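Aminotransferase, class I and II (PDB 5Z0Q) binds pyridoxal-5'-phosphate as a member of the class I and II aminotransferase family and forms a dimer of two subunits that each carry the ligand. Local coordinates at residues Leu36-Ala41 against Val363-Gly368; Ser83-Lys88 against His218-Ser223; Asp204-Asp209 against Pro238-Asn243. One frame throughout, in Å; residues are numbered along the deposited sequence.

Interaction 1. Residues Leu36-Ala41 against Val363-Gly368; sequences LPLWIA and VRFNFG
The guanidinium of Arg364 takes the carbonyl oxygen of Trp39 at its edge: NH2 gives a hydrogen bond to Trp39 O over 3.1 Å at 162°, and the oxygen lies close to the plane of the group, while the donor is tilted out of the carbonyl plane of Trp39. Ala41 comes in beside the same end, its CB 3.5 Å from Arg364 NH2. The Phe365 ring has Phe367 N in plane at its edge and Leu38 CD1 in an oblique position, 4.0 Å from CZ; these two side chains run alongside each other and point the same way. The Trp39 indole makes no contact across the segments; Ile40 CB lies on one face, toward the rim, Lys29 adds a cation-pi contact, and NE1 bonds to Lys26 O.

Between these groups the backbones join through a single bond, Asn366 N to Leu38 O at 3.2 Å. The Asn366 amide reaches toward segment 36-41 because CG is anti to the backbone N (chi1 -170°). ND2 makes a weak bond to Ile40 O at 2.6 Å and a further one to Asp42 O. OD1 turns back to Gly368 N, 2.9 Å away and in the carbonyl plane, closing an Asx turn that fixes the rotation of the amide. Strands 36-38 and 362-364 flank strand 349-353 in the mixed sheet of the small domain of this fold-type I architecture, and the segments meet where they leave it, with helix 371-385 packed on Leu38 and Phe365.

Three successive carbonyls, those of Leu38, Trp39 and Ile40, thus receive donors from Arg364 and Asn366, so much of the polar grip on 38-40 falls on its main chain. Arg364 NH1 also bonds weakly to Asn176 of the pyridoxal-5'-phosphate pocket, a weak link toward the ligand site.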
loop_
_atom_site.group_PDB
_atom_site.type_symbol
_atom_site.label_atom_id
_atom_site.label_comp_id
_atom_site.label_asym_id
_atom_site.label_seq_id
_atom_site.Cartn_x
_atom_site.Cartn_y
_atom_site.Cartn_z
ATOM N N LEU A 36 -21.674 5.242 21.116
ATOM C CA LEU A 36 -20.806 4.070 21.165
ATOM C C LEU A 36 -20.410 3.652 19.753
ATOM O O LEU A 36 -21.290 3.345 18.941
ATOM C CB LEU A 36 -21.504 2.918 21.875
ATOM C CG LEU A 36 -21.952 3.173 23.315
ATOM C CD1 LEU A 36 -22.535 1.907 23.926
ATOM C CD2 LEU A 36 -20.799 3.698 24.159
ATOM N N PRO A 37 -19.118 3.624 19.420
ATOM C CA PRO A 37 -18.709 3.199 18.073
ATOM C C PRO A 37 -18.851 1.699 17.874
ATOM O O PRO A 37 -18.121 0.910 18.483
ATOM C CB PRO A 37 -17.237 3.633 17.995
ATOM C CG PRO A 37 -17.019 4.547 19.171
ATOM C CD PRO A 37 -17.974 4.089 20.219
ATOM N N LEU A 38 -19.788 1.292 17.021
ATOM C CA LEU A 38 -20.031 -0.118 16.732
ATOM C C LEU A 38 -20.237 -0.316 15.238
ATOM O O LEU A 38 -21.124 -1.061 14.808
ATOM C CB LEU A 38 -21.235 -0.642 17.512
ATOM C CG LEU A 38 -21.221 -0.452 19.030
ATOM C CD1 LEU A 38 -22.621 -0.604 19.594
ATOM C CD2 LEU A 38 -20.268 -1.435 19.688
ATOM N N TRP A 39 -19.412 0.346 14.421
ATOM C CA TRP A 39 -19.645 0.406 12.981
ATOM C C TRP A 39 -18.539 -0.288 12.194
ATOM O O TRP A 39 -18.765 -1.388 11.684
ATOM C CB TRP A 39 -19.830 1.864 12.545
ATOM C CG TRP A 39 -18.677 2.775 12.874
ATOM C CD1 TRP A 39 -18.247 3.145 14.116
ATOM C CD2 TRP A 39 -17.815 3.436 11.939
ATOM N NE1 TRP A 39 -17.167 3.987 14.011
ATOM C CE2 TRP A 39 -16.883 4.183 12.685
ATOM C CE3 TRP A 39 -17.739 3.466 10.543
ATOM C CZ2 TRP A 39 -15.889 4.950 12.084
ATOM C CZ3 TRP A 39 -16.753 4.229 9.948
ATOM C CH2 TRP A 39 -15.841 4.961 10.717
ATOM N N ILE A 40 -17.350 0.307 12.079
ATOM C CA ILE A 40 -16.336 -0.211 11.169
ATOM C C ILE A 40 -15.875 -1.591 11.630
ATOM O O ILE A 40 -15.833 -1.897 12.831
ATOM C CB ILE A 40 -15.160 0.779 11.053
ATOM C CG1 ILE A 40 -14.307 0.465 9.821
ATOM C CG2 ILE A 40 -14.309 0.772 12.311
ATOM C CD1 ILE A 40 -13.252 1.514 9.531
ATOM N N ALA A 41 -15.536 -2.441 10.659
ATOM C CA ALA A 41 -15.340 -3.870 10.903
ATOM C C ALA A 41 -13.923 -4.138 11.414
ATOM O O ALA A 41 -13.046 -4.647 10.711
ATOM C CB ALA A 41 -15.640 -4.665 9.641
ATOM N N VAL A 363 -29.045 -2.081 9.810
ATOM C CA VAL A 363 -27.870 -1.516 10.462
ATOM C C VAL A 363 -26.931 -2.660 10.815
ATOM O O VAL A 363 -27.376 -3.727 11.255
ATOM C CB VAL A 363 -28.239 -0.700 11.721
ATOM C CG1 VAL A 363 -28.916 0.607 11.334
ATOM C CG2 VAL A 363 -29.136 -1.514 12.646
ATOM N N ARG A 364 -25.633 -2.447 10.612
ATOM C CA ARG A 364 -24.641 -3.468 10.915
ATOM C C ARG A 364 -24.118 -3.269 12.331
ATOM O O ARG A 364 -23.663 -2.178 12.686
ATOM C CB ARG A 364 -23.490 -3.438 9.907
ATOM C CG ARG A 364 -22.688 -4.733 9.871
ATOM C CD ARG A 364 -21.585 -4.701 8.826
ATOM N NE ARG A 364 -20.527 -3.757 9.174
ATOM C CZ ARG A 364 -19.367 -3.668 8.533
ATOM N NH1 ARG A 364 -19.111 -4.470 7.508
ATOM N NH2 ARG A 364 -18.459 -2.780 8.918
ATOM N N PHE A 365 -24.189 -4.327 13.136
ATOM C CA PHE A 365 -23.809 -4.289 14.542
ATOM C C PHE A 365 -22.448 -4.954 14.711
ATOM O O PHE A 365 -22.277 -6.126 14.359
ATOM C CB PHE A 365 -24.862 -4.992 15.400
ATOM C CG PHE A 365 -24.791 -4.653 16.864
ATOM C CD1 PHE A 365 -23.725 -5.076 17.642
ATOM C CD2 PHE A 365 -25.804 -3.929 17.468
ATOM C CE1 PHE A 365 -23.664 -4.768 18.985
ATOM C CE2 PHE A 365 -25.747 -3.622 18.813
ATOM C CZ PHE A 365 -24.676 -4.042 19.571
ATOM N N ASN A 366 -21.488 -4.212 15.255
ATOM C CA ASN A 366 -20.151 -4.733 15.526
ATOM C C ASN A 366 -20.092 -5.126 16.998
ATOM O O ASN A 366 -19.923 -4.273 17.873
ATOM C CB ASN A 366 -19.085 -3.699 15.176
ATOM C CG ASN A 366 -17.675 -4.269 15.213
ATOM O OD1 ASN A 366 -17.409 -5.270 15.880
ATOM N ND2 ASN A 366 -16.763 -3.627 14.492
ATOM N N PHE A 367 -20.235 -6.421 17.275
ATOM C CA PHE A 367 -20.088 -6.936 18.629
ATOM C C PHE A 367 -18.698 -7.515 18.878
ATOM O O PHE A 367 -18.526 -8.338 19.784
ATOM C CB PHE A 367 -21.173 -7.972 18.936
ATOM C CG PHE A 367 -21.201 -9.144 17.992
ATOM C CD1 PHE A 367 -20.455 -10.282 18.253
ATOM C CD2 PHE A 367 -22.002 -9.121 16.862
ATOM C CE1 PHE A 367 -20.490 -11.366 17.394
ATOM C CE2 PHE A 367 -22.045 -10.203 16.001
ATOM C CZ PHE A 367 -21.288 -11.326 16.267
ATOM N N GLY A 368 -17.707 -7.101 18.091
ATOM C CA GLY A 368 -16.326 -7.456 18.352
ATOM C C GLY A 368 -15.703 -6.514 19.361
ATOM O O GLY A 368 -14.949 -5.606 19.000
#

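Interaction 2. Residues Ser83-Lys88 against His218-Ser223; sequences SRFGWK and HIPFAS
Trp87 and Ser223 bring their CA atoms to 5.8 Å, and Phe85 CA lies 6.1 Å from Ile219 CA, the two segments running in the same sense; no hydrogen bond joins them. The contact is made largely by side chains.

At one end Phe85 and His218 form an offset edge-to-face pair, ring centroids 4.9 Å apart and planes at 84°. His218 presents its edge, CE1 lying over the Phe85 face toward the rim, while ND1 comes obliquely to 3.3 Å from Phe85 CD1; Arg84 CB sits over the centre of the opposite face. Phe85 also touches the proline ring, with CB 3.7 Å from Pro220 CD. Both segments are loops of the large pyridoxal-5'-phosphate-binding domain: 83-88 follows helix 71-83, and 218-223 leads from strand 200-204 toward helix 226-229. The contact borders the eight-stranded mixed sheet, where Trp87 and Ala222 both touch Thr234 of strand 232-236.

At the other end the indole of Trp87 spreads along the second loop. Pro220 and Trp87 lie antiparallel, flank to flank, Pro220 CB 3.7 Å from Trp87 CE3 and near the rim of one face. Farther along, Ala222 CB approaches Trp87 CZ2 obliquely at 3.4 Å. Ser223 CB makes a CH-pi contact over the five-membered ring, 4.0 Å from its centroid. The 3-10 turn 221-223, with Ser223 N bonded back to Pro220 O, presents Ala222 and Ser223 together to the indole.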
loop_
_atom_site.group_PDB
_atom_site.type_symbol
_atom_site.label_atom_id
_atom_site.label_comp_id
_atom_site.label_asym_id
_atom_site.label_seq_id
_atom_site.Cartn_x
_atom_site.Cartn_y
_atom_site.Cartn_z
ATOM N N SER A 83 -4.515 -27.702 5.671
ATOM C CA SER A 83 -4.876 -28.380 6.909
ATOM C C SER A 83 -6.263 -27.974 7.394
ATOM O O SER A 83 -7.010 -28.810 7.912
ATOM C CB SER A 83 -3.831 -28.089 7.987
ATOM O OG SER A 83 -3.756 -26.701 8.260
ATOM N N ARG A 84 -6.629 -26.701 7.239
ATOM C CA ARG A 84 -7.891 -26.207 7.771
ATOM C C ARG A 84 -9.028 -26.226 6.760
ATOM O O ARG A 84 -10.195 -26.286 7.163
ATOM C CB ARG A 84 -7.713 -24.785 8.310
ATOM C CG ARG A 84 -6.794 -24.713 9.512
ATOM C CD ARG A 84 -7.032 -23.457 10.326
ATOM N NE ARG A 84 -6.642 -23.658 11.718
ATOM C CZ ARG A 84 -7.445 -24.168 12.647
ATOM N NH1 ARG A 84 -8.683 -24.520 12.331
ATOM N NH2 ARG A 84 -7.012 -24.325 13.890
ATOM N N PHE A 85 -8.728 -26.181 5.462
ATOM C CA PHE A 85 -9.769 -26.130 4.449
ATOM C C PHE A 85 -9.639 -27.208 3.383
ATOM O O PHE A 85 -10.456 -27.233 2.455
ATOM C CB PHE A 85 -9.787 -24.748 3.775
ATOM C CG PHE A 85 -9.770 -23.604 4.750
ATOM C CD1 PHE A 85 -10.879 -23.322 5.529
ATOM C CD2 PHE A 85 -8.641 -22.813 4.889
ATOM C CE1 PHE A 85 -10.865 -22.273 6.430
ATOM C CE2 PHE A 85 -8.620 -21.761 5.788
ATOM C CZ PHE A 85 -9.733 -21.491 6.558
ATOM N N GLY A 86 -8.656 -28.099 3.491
ATOM C CA GLY A 86 -8.471 -29.149 2.508
ATOM C C GLY A 86 -8.231 -28.609 1.115
ATOM O O GLY A 86 -8.968 -28.933 0.178
ATOM N N TRP A 87 -7.202 -27.780 0.967
ATOM C CA TRP A 87 -6.925 -27.117 -0.304
ATOM C C TRP A 87 -5.418 -26.941 -0.423
ATOM O O TRP A 87 -4.840 -26.083 0.252
ATOM C CB TRP A 87 -7.644 -25.772 -0.381
ATOM C CG TRP A 87 -7.566 -25.113 -1.722
ATOM C CD1 TRP A 87 -7.460 -25.730 -2.935
ATOM C CD2 TRP A 87 -7.579 -23.706 -1.986
ATOM N NE1 TRP A 87 -7.411 -24.794 -3.938
ATOM C CE2 TRP A 87 -7.482 -23.543 -3.382
ATOM C CE3 TRP A 87 -7.662 -22.568 -1.178
ATOM C CZ2 TRP A 87 -7.465 -22.288 -3.989
ATOM C CZ3 TRP A 87 -7.648 -21.322 -1.782
ATOM C CH2 TRP A 87 -7.551 -21.192 -3.174
ATOM N N LYS A 88 -4.784 -27.747 -1.273
ATOM C CA LYS A 88 -3.346 -27.638 -1.479
ATOM C C LYS A 88 -3.049 -26.507 -2.457
ATOM O O LYS A 88 -3.659 -26.421 -3.528
ATOM C CB LYS A 88 -2.769 -28.963 -1.983
ATOM C CG LYS A 88 -3.415 -29.515 -3.243
ATOM C CD LYS A 88 -2.859 -30.891 -3.579
ATOM C CE LYS A 88 -3.301 -31.354 -4.958
ATOM N NZ LYS A 88 -2.750 -30.482 -6.032
ATOM N N HIS A 218 -15.455 -23.993 6.561
ATOM C CA HIS A 218 -15.379 -23.088 5.424
ATOM C C HIS A 218 -14.789 -23.807 4.217
ATOM O O HIS A 218 -13.807 -24.547 4.331
ATOM C CB HIS A 218 -14.529 -21.866 5.770
ATOM C CG HIS A 218 -14.107 -21.071 4.573
ATOM N ND1 HIS A 218 -12.865 -21.204 3.991
ATOM C CD2 HIS A 218 -14.766 -20.138 3.845
ATOM C CE1 HIS A 218 -12.775 -20.384 2.959
ATOM N NE2 HIS A 218 -13.914 -19.726 2.849
ATOM N N ILE A 219 -15.391 -23.584 3.053
ATOM C CA ILE A 219 -14.962 -24.258 1.831
ATOM C C ILE A 219 -14.510 -23.213 0.820
ATOM O O ILE A 219 -15.329 -22.398 0.371
ATOM C CB ILE A 219 -16.084 -25.135 1.253
ATOM C CG1 ILE A 219 -16.418 -26.270 2.220
ATOM C CG2 ILE A 219 -15.685 -25.686 -0.104
ATOM C CD1 ILE A 219 -17.531 -27.167 1.748
ATOM N N PRO A 220 -13.231 -23.181 0.449
ATOM C CA PRO A 220 -12.801 -22.263 -0.614
ATOM C C PRO A 220 -13.484 -22.599 -1.933
ATOM O O PRO A 220 -13.689 -23.768 -2.269
ATOM C CB PRO A 220 -11.287 -22.488 -0.687
ATOM C CG PRO A 220 -10.923 -23.072 0.641
ATOM C CD PRO A 220 -12.097 -23.903 1.046
ATOM N N PHE A 221 -13.837 -21.553 -2.683
ATOM C CA PHE A 221 -14.521 -21.757 -3.955
ATOM C C PHE A 221 -13.650 -22.542 -4.929
ATOM O O PHE A 221 -14.132 -23.456 -5.609
ATOM C CB PHE A 221 -14.922 -20.410 -4.558
ATOM C CG PHE A 221 -15.681 -20.523 -5.850
ATOM C CD1 PHE A 221 -17.054 -20.698 -5.849
ATOM C CD2 PHE A 221 -15.022 -20.451 -7.068
ATOM C CE1 PHE A 221 -17.758 -20.803 -7.036
ATOM C CE2 PHE A 221 -15.719 -20.556 -8.259
ATOM C CZ PHE A 221 -17.089 -20.731 -8.243
ATOM N N ALA A 222 -12.364 -22.209 -5.001
ATOM C CA ALA A 222 -11.458 -22.862 -5.936
ATOM C C ALA A 222 -11.109 -24.290 -5.539
ATOM O O ALA A 222 -10.391 -24.960 -6.289
ATOM C CB ALA A 222 -10.180 -22.035 -6.082
ATOM N N SER A 223 -11.587 -24.773 -4.393
ATOM C CA SER A 223 -11.332 -26.143 -3.969
ATOM C C SER A 223 -12.435 -27.109 -4.380
ATOM O O SER A 223 -12.286 -28.318 -4.167
ATOM C CB SER A 223 -11.147 -26.200 -2.447
ATOM O OG SER A 223 -12.312 -25.758 -1.771
#

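Interaction 3. Residues Asp204-Asp209 against Pro238-Asn243; sequences DEIHCD and PSKSFN. With PLP (pyridoxal-5'-phosphate), chain M.
Lys240, whose side chain touches Ile206 and His207, makes the covalent link: NZ is joined to C4A of pyridoxal-5'-phosphate at 1.4 Å, consistent with the internal aldimine known from this family. The chain bends at chi3 and chi4 (130° and 56°), which brings NZ round to C4A. Tyr66 of the second subunit hydrogen-bonds NZ through its OH and also reaches the ligand.

Among the polar contacts, next to the ligand, Asp204 OD2 faces N1 of the pyridine ring at 3.0 Å, the carboxylate position usual in fold-type I pyridoxal-5'-phosphate proteins, while OD1 receives a weak bond from Ile206 N. Asp204 ends strand 200-204 of the large domain, and a type I turn from Glu205 to Cys208 follows, with Ile206 and His207 at its middle positions. Farther from the ligand, Ser241 OG donates to Asp209 OD2 at 2.9 Å, approaching on the anti side and 19° out of the carboxylate plane. Trp286 NE1 bonds to the same oxygen, and Arg80 takes OD1 in a salt bridge, so both carboxylate oxygens of the buried Asp209 have partners.

The remaining contacts are van der Waals. Ile206 crosses the lysine at about a right angle, with CG1 3.7 Å from Lys240 CD, and its other branch, CG2, lies against the pyridine ring, 3.4 Å from C2 of the ligand. The His207 ring also meets the lysine methylenes obliquely, NE2 standing 3.3 Å from Lys240 CD. The same imidazole places its edge toward the ligand, His207 CE1 being 3.1 Å from O3 of pyridoxal-5'-phosphate, with O3 in the plane of the ring.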
loop_
_atom_site.group_PDB
_atom_site.type_symbol
_atom_site.label_atom_id
_atom_site.label_comp_id
_atom_site.label_asym_id
_atom_site.label_seq_id
_atom_site.Cartn_x
_atom_site.Cartn_y
_atom_site.Cartn_z
ATOM N N ASP A 204 -14.146 -13.417 -2.028
ATOM C CA ASP A 204 -13.580 -12.709 -0.885
ATOM C C ASP A 204 -13.785 -13.574 0.352
ATOM O O ASP A 204 -14.914 -13.734 0.828
ATOM C CB ASP A 204 -14.235 -11.340 -0.720
ATOM C CG ASP A 204 -13.486 -10.439 0.249
ATOM O OD1 ASP A 204 -12.950 -10.944 1.257
ATOM O OD2 ASP A 204 -13.436 -9.215 0.001
ATOM N N GLU A 205 -12.693 -14.128 0.876
ATOM C CA GLU A 205 -12.776 -15.044 2.005
ATOM C C GLU A 205 -11.974 -14.512 3.187
ATOM O O GLU A 205 -11.185 -15.242 3.796
ATOM C CB GLU A 205 -12.295 -16.434 1.582
ATOM C CG GLU A 205 -12.927 -16.903 0.272
ATOM C CD GLU A 205 -12.558 -18.325 -0.103
ATOM O OE1 GLU A 205 -13.242 -18.899 -0.979
ATOM O OE2 GLU A 205 -11.591 -18.870 0.473
ATOM N N ILE A 206 -12.179 -13.235 3.518
ATOM C CA ILE A 206 -11.440 -12.612 4.611
ATOM C C ILE A 206 -11.915 -13.133 5.963
ATOM O O ILE A 206 -11.127 -13.220 6.912
ATOM C CB ILE A 206 -11.560 -11.078 4.512
ATOM C CG1 ILE A 206 -10.875 -10.390 5.694
ATOM C CG2 ILE A 206 -13.014 -10.664 4.439
ATOM C CD1 ILE A 206 -9.389 -10.622 5.760
ATOM N N HIS A 207 -13.189 -13.502 6.076
ATOM C CA HIS A 207 -13.760 -13.974 7.331
ATOM C C HIS A 207 -13.689 -15.488 7.492
ATOM O O HIS A 207 -14.365 -16.035 8.368
ATOM C CB HIS A 207 -15.216 -13.519 7.455
ATOM C CG HIS A 207 -15.383 -12.034 7.533
ATOM N ND1 HIS A 207 -15.528 -11.241 6.415
ATOM C CD2 HIS A 207 -15.426 -11.196 8.596
ATOM C CE1 HIS A 207 -15.653 -9.979 6.787
ATOM N NE2 HIS A 207 -15.595 -9.925 8.105
ATOM N N CYS A 208 -12.881 -16.176 6.680
ATOM C CA CYS A 208 -12.869 -17.635 6.698
ATOM C C CYS A 208 -12.390 -18.204 8.028
ATOM O O CYS A 208 -12.714 -19.354 8.346
ATOM C CB CYS A 208 -11.999 -18.168 5.558
ATOM S SG CYS A 208 -10.255 -17.715 5.671
ATOM N N ASP A 209 -11.636 -17.437 8.811
ATOM C CA ASP A 209 -11.157 -17.909 10.103
ATOM C C ASP A 209 -12.164 -17.709 11.228
ATOM O O ASP A 209 -11.933 -18.205 12.337
ATOM C CB ASP A 209 -9.848 -17.205 10.480
ATOM C CG ASP A 209 -8.694 -17.582 9.571
ATOM O OD1 ASP A 209 -8.696 -18.714 9.043
ATOM O OD2 ASP A 209 -7.782 -16.748 9.390
ATOM N N PRO A 238 -5.132 -12.358 7.224
ATOM C CA PRO A 238 -5.402 -12.464 8.663
ATOM C C PRO A 238 -5.763 -11.125 9.285
ATOM O O PRO A 238 -5.698 -10.968 10.509
ATOM C CB PRO A 238 -4.078 -12.998 9.218
ATOM C CG PRO A 238 -3.055 -12.385 8.319
ATOM C CD PRO A 238 -3.687 -12.295 6.942
ATOM N N SER A 239 -6.145 -10.155 8.449
ATOM C CA SER A 239 -6.386 -8.799 8.937
ATOM C C SER A 239 -7.536 -8.763 9.936
ATOM O O SER A 239 -7.415 -8.179 11.019
ATOM C CB SER A 239 -6.663 -7.861 7.761
ATOM O OG SER A 239 -5.504 -7.683 6.966
ATOM N N LYS A 240 -8.663 -9.381 9.591
ATOM C CA LYS A 240 -9.819 -9.377 10.477
ATOM C C LYS A 240 -9.790 -10.511 11.489
ATOM O O LYS A 240 -10.370 -10.378 12.572
ATOM C CB LYS A 240 -11.108 -9.457 9.659
ATOM C CG LYS A 240 -11.279 -8.308 8.693
ATOM C CD LYS A 240 -12.673 -8.287 8.107
ATOM C CE LYS A 240 -13.278 -6.904 8.219
ATOM N NZ LYS A 240 -12.420 -5.869 7.582
ATOM N N SER A 241 -9.131 -11.623 11.160
ATOM C CA SER A 241 -9.049 -12.732 12.102
ATOM C C SER A 241 -8.259 -12.340 13.343
ATOM O O SER A 241 -8.584 -12.770 14.455
ATOM C CB SER A 241 -8.411 -13.945 11.423
ATOM O OG SER A 241 -8.967 -14.154 10.136
ATOM N N PHE A 242 -7.222 -11.519 13.173
ATOM C CA PHE A 242 -6.329 -11.154 14.266
ATOM C C PHE A 242 -6.266 -9.649 14.496
ATOM O O PHE A 242 -5.364 -9.181 15.201
ATOM C CB PHE A 242 -4.928 -11.713 14.004
ATOM C CG PHE A 242 -4.881 -13.214 13.951
ATOM C CD1 PHE A 242 -5.146 -13.890 12.770
ATOM C CD2 PHE A 242 -4.585 -13.949 15.087
ATOM C CE1 PHE A 242 -5.113 -15.271 12.722
ATOM C CE2 PHE A 242 -4.549 -15.329 15.046
ATOM C CZ PHE A 242 -4.813 -15.992 13.861
ATOM N N ASN A 243 -7.194 -8.886 13.916
ATOM C CA ASN A 243 -7.319 -7.448 14.162
ATOM C C ASN A 243 -6.039 -6.701 13.782
ATOM O O ASN A 243 -5.503 -5.903 14.553
ATOM C CB ASN A 243 -7.704 -7.181 15.619
ATOM C CG ASN A 243 -8.308 -5.807 15.821
ATOM O OD1 ASN A 243 -8.822 -5.198 14.882
ATOM N ND2 ASN A 243 -8.256 -5.313 17.052
HETATM N N1 PLP M . -13.341 -7.758 2.574
HETATM C C2 PLP M . -14.458 -7.789 3.385
HETATM C C2A PLP M . -15.683 -8.538 2.946
HETATM C C3 PLP M . -14.449 -7.132 4.609
HETATM O O3 PLP M . -15.557 -7.164 5.414
HETATM C C4 PLP M . -13.312 -6.441 5.016
HETATM C C4A PLP M . -13.233 -5.880 6.405
HETATM C C5 PLP M . -12.192 -6.410 4.194
HETATM C C6 PLP M . -12.211 -7.072 2.972
HETATM C C5A PLP M . -10.962 -5.656 4.646
HETATM O O4P PLP M . -10.161 -5.286 3.546
HETATM P P PLP M . -8.958 -4.238 3.761
HETATM O O1P PLP M . -9.472 -3.029 4.507
HETATM O O2P PLP M . -8.405 -3.806 2.422
HETATM O O3P PLP M . -7.873 -4.913 4.566
#

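Overall arrangement
All three contacts are largely buried, but the centre of interaction 3 lies nearest the centre of the chain, about 6 Å away, against about 13 Å for interaction 1 and about 17 Å for interaction 2. Interaction 1 belongs to the small domain and relies on polar side chains reaching main-chain carbonyls. Interactions 2 and 3 share the large domain, 204-209 and 218-223 both lying in the connection from strand 200-204 to helix 226-229; the former is aromatic and apolar, the latter covalent, polar and aliphatic around the ligand. Interaction 3 touches both others: Ala41 O packs on Lys240 CE, and Glu205 OE1 probably accepts a hydrogen bond from Phe221 N. Interactions 1 and 3, unlike 2, meet the second subunit.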